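PDB 5YY3: cyclopenase asqI from Emericella nidulans, which catalyses the zinc-dependent conversion of 4'-methoxycyclopenin into 4'-methoxyviridicatin, releasing methyl isocyanate, in the biosynthesis of aspoquinolone mycotoxins. Local coordinates for residues K567-I578 with F635-R645. Residues are numbered along the deposited sequence; the frame is centred on the assembly and turned at random.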
loop_
_atom_site.group_PDB
_atom_site.type_symbol
_atom_site.label_atom_id
_atom_site.label_comp_id
_atom_site.label_asym_id
_atom_site.label_seq_id
_atom_site.Cartn_x
_atom_site.Cartn_y
_atom_site.Cartn_z
ATOM N N LYS A 567 -13.878 -10.583 -6.522
ATOM C CA LYS A 567 -13.206 -9.315 -6.834
ATOM C C LYS A 567 -14.135 -8.350 -7.550
ATOM O O LYS A 567 -15.096 -8.774 -8.195
ATOM C CB LYS A 567 -11.963 -9.580 -7.676
ATOM C CG LYS A 567 -10.855 -10.263 -6.879
ATOM C CD LYS A 567 -9.779 -10.821 -7.792
ATOM C CE LYS A 567 -8.511 -11.113 -7.018
ATOM N NZ LYS A 567 -7.423 -11.473 -7.965
ATOM N N VAL A 568 -13.852 -7.052 -7.438
ATOM C CA VAL A 568 -14.714 -6.025 -8.041
ATOM C C VAL A 568 -14.918 -6.298 -9.533
ATOM O O VAL A 568 -16.044 -6.217 -10.041
ATOM C CB VAL A 568 -14.130 -4.606 -7.833
ATOM C CG1 VAL A 568 -14.906 -3.553 -8.676
ATOM C CG2 VAL A 568 -14.146 -4.241 -6.341
ATOM N N GLU A 569 -13.835 -6.676 -10.212
ATOM C CA GLU A 569 -13.859 -6.959 -11.638
ATOM C C GLU A 569 -14.439 -8.329 -11.978
ATOM O O GLU A 569 -14.618 -8.643 -13.153
ATOM C CB GLU A 569 -12.448 -6.863 -12.222
ATOM C CG GLU A 569 -11.542 -8.031 -11.878
ATOM C CD GLU A 569 -10.631 -7.758 -10.687
ATOM O OE1 GLU A 569 -10.946 -6.881 -9.833
ATOM O OE2 GLU A 569 -9.589 -8.448 -10.600
ATOM N N GLY A 570 -14.713 -9.150 -10.959
ATOM C CA GLY A 570 -15.267 -10.483 -11.164
ATOM C C GLY A 570 -14.194 -11.559 -11.156
ATOM O O GLY A 570 -13.453 -11.718 -12.127
ATOM N N MET A 571 -14.110 -12.306 -10.060
ATOM C CA MET A 571 -13.030 -13.269 -9.880
ATOM C C MET A 571 -13.415 -14.630 -10.438
ATOM O O MET A 571 -14.516 -15.120 -10.193
ATOM C CB MET A 571 -12.665 -13.374 -8.405
ATOM C CG MET A 571 -11.558 -14.359 -8.085
ATOM S SD MET A 571 -11.200 -14.305 -6.322
ATOM C CE MET A 571 -10.052 -15.681 -6.120
ATOM N N PRO A 572 -12.510 -15.246 -11.208
ATOM C CA PRO A 572 -12.865 -16.530 -11.829
ATOM C C PRO A 572 -12.797 -17.715 -10.864
ATOM O O PRO A 572 -11.811 -17.908 -10.157
ATOM C CB PRO A 572 -11.838 -16.669 -12.971
ATOM C CG PRO A 572 -10.714 -15.783 -12.597
ATOM C CD PRO A 572 -11.284 -14.658 -11.777
ATOM N N PHE A 573 -13.876 -18.495 -10.838
ATOM C CA PHE A 573 -13.927 -19.735 -10.069
ATOM C C PHE A 573 -14.320 -20.884 -10.984
ATOM O O PHE A 573 -14.801 -20.668 -12.087
ATOM C CB PHE A 573 -14.922 -19.625 -8.913
ATOM C CG PHE A 573 -14.407 -18.847 -7.736
ATOM C CD1 PHE A 573 -14.188 -17.477 -7.832
ATOM C CD2 PHE A 573 -14.168 -19.479 -6.521
ATOM C CE1 PHE A 573 -13.721 -16.743 -6.743
ATOM C CE2 PHE A 573 -13.699 -18.754 -5.433
ATOM C CZ PHE A 573 -13.471 -17.369 -5.549
ATOM N N VAL A 574 -14.117 -22.109 -10.530
ATOM C CA VAL A 574 -14.588 -23.260 -11.285
ATOM C C VAL A 574 -15.609 -24.027 -10.453
ATOM O O VAL A 574 -15.410 -24.229 -9.250
ATOM C CB VAL A 574 -13.426 -24.194 -11.681
ATOM C CG1 VAL A 574 -13.955 -25.461 -12.354
ATOM C CG2 VAL A 574 -12.448 -23.458 -12.591
ATOM N N ALA A 575 -16.714 -24.414 -11.079
ATOM C CA ALA A 575 -17.700 -25.266 -10.431
ATOM C C ALA A 575 -17.510 -26.692 -10.903
ATOM O O ALA A 575 -17.225 -26.931 -12.067
ATOM C CB ALA A 575 -19.103 -24.800 -10.720
ATOM N N PHE A 576 -17.661 -27.631 -9.977
ATOM C CA PHE A 576 -17.446 -29.041 -10.230
ATOM C C PHE A 576 -18.652 -29.804 -9.704
ATOM O O PHE A 576 -19.132 -29.531 -8.600
ATOM C CB PHE A 576 -16.147 -29.507 -9.552
ATOM C CG PHE A 576 -16.047 -30.994 -9.346
ATOM C CD1 PHE A 576 -16.580 -31.590 -8.209
ATOM C CD2 PHE A 576 -15.380 -31.791 -10.262
ATOM C CE1 PHE A 576 -16.469 -32.941 -8.001
ATOM C CE2 PHE A 576 -15.267 -33.158 -10.059
ATOM C CZ PHE A 576 -15.811 -33.732 -8.932
ATOM N N CYS A 577 -19.148 -30.745 -10.499
ATOM C CA CYS A 577 -20.274 -31.553 -10.082
ATOM C C CYS A 577 -20.009 -33.002 -10.457
ATOM O O CYS A 577 -19.693 -33.325 -11.607
ATOM C CB CYS A 577 -21.584 -31.060 -10.710
ATOM S SG CYS A 577 -23.055 -31.838 -9.928
ATOM N N ILE A 578 -20.104 -33.877 -9.469
ATOM C CA ILE A 578 -19.963 -35.301 -9.719
ATOM C C ILE A 578 -21.269 -36.003 -9.326
ATOM O O ILE A 578 -21.934 -35.613 -8.359
ATOM C CB ILE A 578 -18.738 -35.901 -8.952
ATOM C CG1 ILE A 578 -18.583 -37.399 -9.241
ATOM C CG2 ILE A 578 -18.829 -35.655 -7.454
ATOM C CD1 ILE A 578 -17.301 -37.990 -8.671
ATOM N N PHE A 635 -19.969 -38.679 -15.872
ATOM C CA PHE A 635 -20.634 -38.466 -14.581
ATOM C C PHE A 635 -20.000 -37.291 -13.777
ATOM O O PHE A 635 -20.346 -37.054 -12.610
ATOM C CB PHE A 635 -20.576 -39.772 -13.758
ATOM C CG PHE A 635 -19.172 -40.219 -13.465
ATOM C CD1 PHE A 635 -18.423 -40.869 -14.436
ATOM C CD2 PHE A 635 -18.583 -39.945 -12.241
ATOM C CE1 PHE A 635 -17.115 -41.253 -14.188
ATOM C CE2 PHE A 635 -17.283 -40.319 -11.986
ATOM C CZ PHE A 635 -16.545 -40.979 -12.958
ATOM N N ILE A 636 -19.060 -36.590 -14.407
ATOM C CA ILE A 636 -18.461 -35.367 -13.866
ATOM C C ILE A 636 -18.643 -34.267 -14.896
ATOM O O ILE A 636 -18.548 -34.514 -16.107
ATOM C CB ILE A 636 -16.941 -35.523 -13.549
ATOM C CG1 ILE A 636 -16.716 -36.433 -12.333
ATOM C CG2 ILE A 636 -16.287 -34.159 -13.301
ATOM C CD1 ILE A 636 -15.277 -36.972 -12.209
ATOM N N THR A 637 -18.933 -33.060 -14.428
ATOM C CA THR A 637 -18.935 -31.907 -15.312
ATOM C C THR A 637 -18.426 -30.686 -14.548
ATOM O O THR A 637 -18.400 -30.675 -13.315
ATOM C CB THR A 637 -20.330 -31.637 -15.886
ATOM O OG1 THR A 637 -20.215 -30.795 -17.046
ATOM C CG2 THR A 637 -21.232 -30.977 -14.847
ATOM N N SER A 638 -18.002 -29.665 -15.279
ATOM C CA SER A 638 -17.450 -28.479 -14.643
ATOM C C SER A 638 -17.650 -27.283 -15.534
ATOM O O SER A 638 -17.832 -27.420 -16.748
ATOM C CB SER A 638 -15.961 -28.660 -14.316
ATOM O OG SER A 638 -15.193 -28.723 -15.495
ATOM N N THR A 639 -17.628 -26.106 -14.922
ATOM C CA THR A 639 -17.933 -24.885 -15.634
ATOM C C THR A 639 -17.305 -23.711 -14.898
ATOM O O THR A 639 -17.154 -23.745 -13.677
ATOM C CB THR A 639 -19.458 -24.693 -15.778
ATOM O OG1 THR A 639 -19.728 -23.648 -16.719
ATOM C CG2 THR A 639 -20.071 -24.312 -14.451
ATOM N N THR A 640 -16.915 -22.679 -15.633
ATOM C CA THR A 640 -16.328 -21.509 -14.991
ATOM C C THR A 640 -17.435 -20.495 -14.684
ATOM O O THR A 640 -18.443 -20.451 -15.364
ATOM C CB THR A 640 -15.219 -20.879 -15.867
ATOM O OG1 THR A 640 -14.324 -21.906 -16.301
ATOM C CG2 THR A 640 -14.392 -19.859 -15.065
ATOM N N PHE A 641 -17.264 -19.722 -13.620
ATOM C CA PHE A 641 -18.155 -18.611 -13.312
ATOM C C PHE A 641 -17.330 -17.549 -12.607
ATOM O O PHE A 641 -16.190 -17.787 -12.233
ATOM C CB PHE A 641 -19.339 -19.044 -12.440
ATOM C CG PHE A 641 -18.953 -19.474 -11.042
ATOM C CD1 PHE A 641 -18.393 -20.723 -10.818
ATOM C CD2 PHE A 641 -19.174 -18.644 -9.953
ATOM C CE1 PHE A 641 -18.043 -21.128 -9.535
ATOM C CE2 PHE A 641 -18.837 -19.052 -8.673
ATOM C CZ PHE A 641 -18.273 -20.291 -8.471
ATOM N N LYS A 642 -17.910 -16.378 -12.417
ATOM C CA LYS A 642 -17.182 -15.310 -11.784
ATOM C C LYS A 642 -17.975 -14.762 -10.611
ATOM O O LYS A 642 -19.204 -14.638 -10.666
ATOM C CB LYS A 642 -16.869 -14.197 -12.792
ATOM C CG LYS A 642 -15.824 -14.578 -13.854
ATOM C CD LYS A 642 -15.448 -13.355 -14.704
ATOM C CE LYS A 642 -14.764 -13.737 -16.005
ATOM N NZ LYS A 642 -14.210 -12.536 -16.705
ATOM N N ILE A 643 -17.262 -14.449 -9.540
ATOM C CA ILE A 643 -17.850 -13.747 -8.409
ATOM C C ILE A 643 -17.369 -12.299 -8.382
ATOM O O ILE A 643 -16.164 -12.037 -8.420
ATOM C CB ILE A 643 -17.508 -14.440 -7.086
ATOM C CG1 ILE A 643 -17.904 -15.910 -7.180
ATOM C CG2 ILE A 643 -18.213 -13.768 -5.935
ATOM C CD1 ILE A 643 -17.554 -16.699 -5.953
ATOM N N TYR A 644 -18.335 -11.385 -8.309
ATOM C CA TYR A 644 -18.112 -9.941 -8.297
ATOM C C TYR A 644 -18.346 -9.365 -6.908
ATOM O O TYR A 644 -19.391 -9.581 -6.289
ATOM C CB TYR A 644 -19.046 -9.229 -9.290
ATOM C CG TYR A 644 -18.787 -9.554 -10.744
ATOM C CD1 TYR A 644 -19.140 -10.795 -11.272
ATOM C CD2 TYR A 644 -18.206 -8.610 -11.599
ATOM C CE1 TYR A 644 -18.898 -11.097 -12.606
ATOM C CE2 TYR A 644 -17.960 -8.901 -12.927
ATOM C CZ TYR A 644 -18.310 -10.146 -13.427
ATOM O OH TYR A 644 -18.072 -10.446 -14.746
ATOM N N ARG A 645 -17.367 -8.607 -6.434
ATOM C CA ARG A 645 -17.431 -7.958 -5.139
ATOM C C ARG A 645 -18.062 -6.579 -5.258
ATOM O O ARG A 645 -17.826 -5.855 -6.232
ATOM C CB ARG A 645 -16.025 -7.847 -4.551
ATOM C CG ARG A 645 -15.967 -7.330 -3.156
ATOM C CD ARG A 645 -14.558 -7.479 -2.619
ATOM N NE ARG A 645 -13.647 -6.469 -3.137
ATOM C CZ ARG A 645 -12.422 -6.735 -3.586
ATOM N NH1 ARG A 645 -11.979 -7.990 -3.599
ATOM N NH2 ARG A 645 -11.650 -5.749 -4.027
HETATM O O HOH W 1 -18.580 -5.685 -8.762
HETATM O O HOH W 2 -12.630 -10.784 -14.878
#
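Antiparallel strands 571-578 and 636-644 pair in the hemocyanin-type Ig-like domain through eight backbone hydrogen bonds, two at each hydrogen-bonded pair from Met571-Ile643 to Cys577-Thr637; Phe573 N to Phe641 O (2.8 Å) is almost straight at 176°. On the face carrying Phe573, Ala575 and Cys577, Ile643 CD1 sits over the centre of the Phe573 ring, 3.9 Å from Phe573 CE1. With CG set between its own backbone N and carbonyl carbon (chi1 67°), the Phe641 ring reaches across to strand 571-578, takes Phe573 CB on one face, 3.4 Å from Phe641 CZ, and turns an edge to Ala575 N. On the other face Ile636 CG2 meets Phe576 CE2 at 3.5 Å, while Ile578 lies alongside Ile636. Just before strand 571-578, the type I turn Lys567-Gly570 folds against Tyr644, whose ring receives Gly570 CA over its centre and whose OH is hydrogen-bonded to His443 ND1. Lys567 O is gripped from opposite faces of its plane by Gly570 N and Arg645 N (2.9 Å). The Arg645 guanidinium spreads over Val568 N, makes a cation-pi contact with Trp232 and a salt bridge to Asp165 of a second subunit. Flanked by strands 487-497 and 443-449, the pair is interior to the beta-sandwich typical of hemocyanin C-terminal domains.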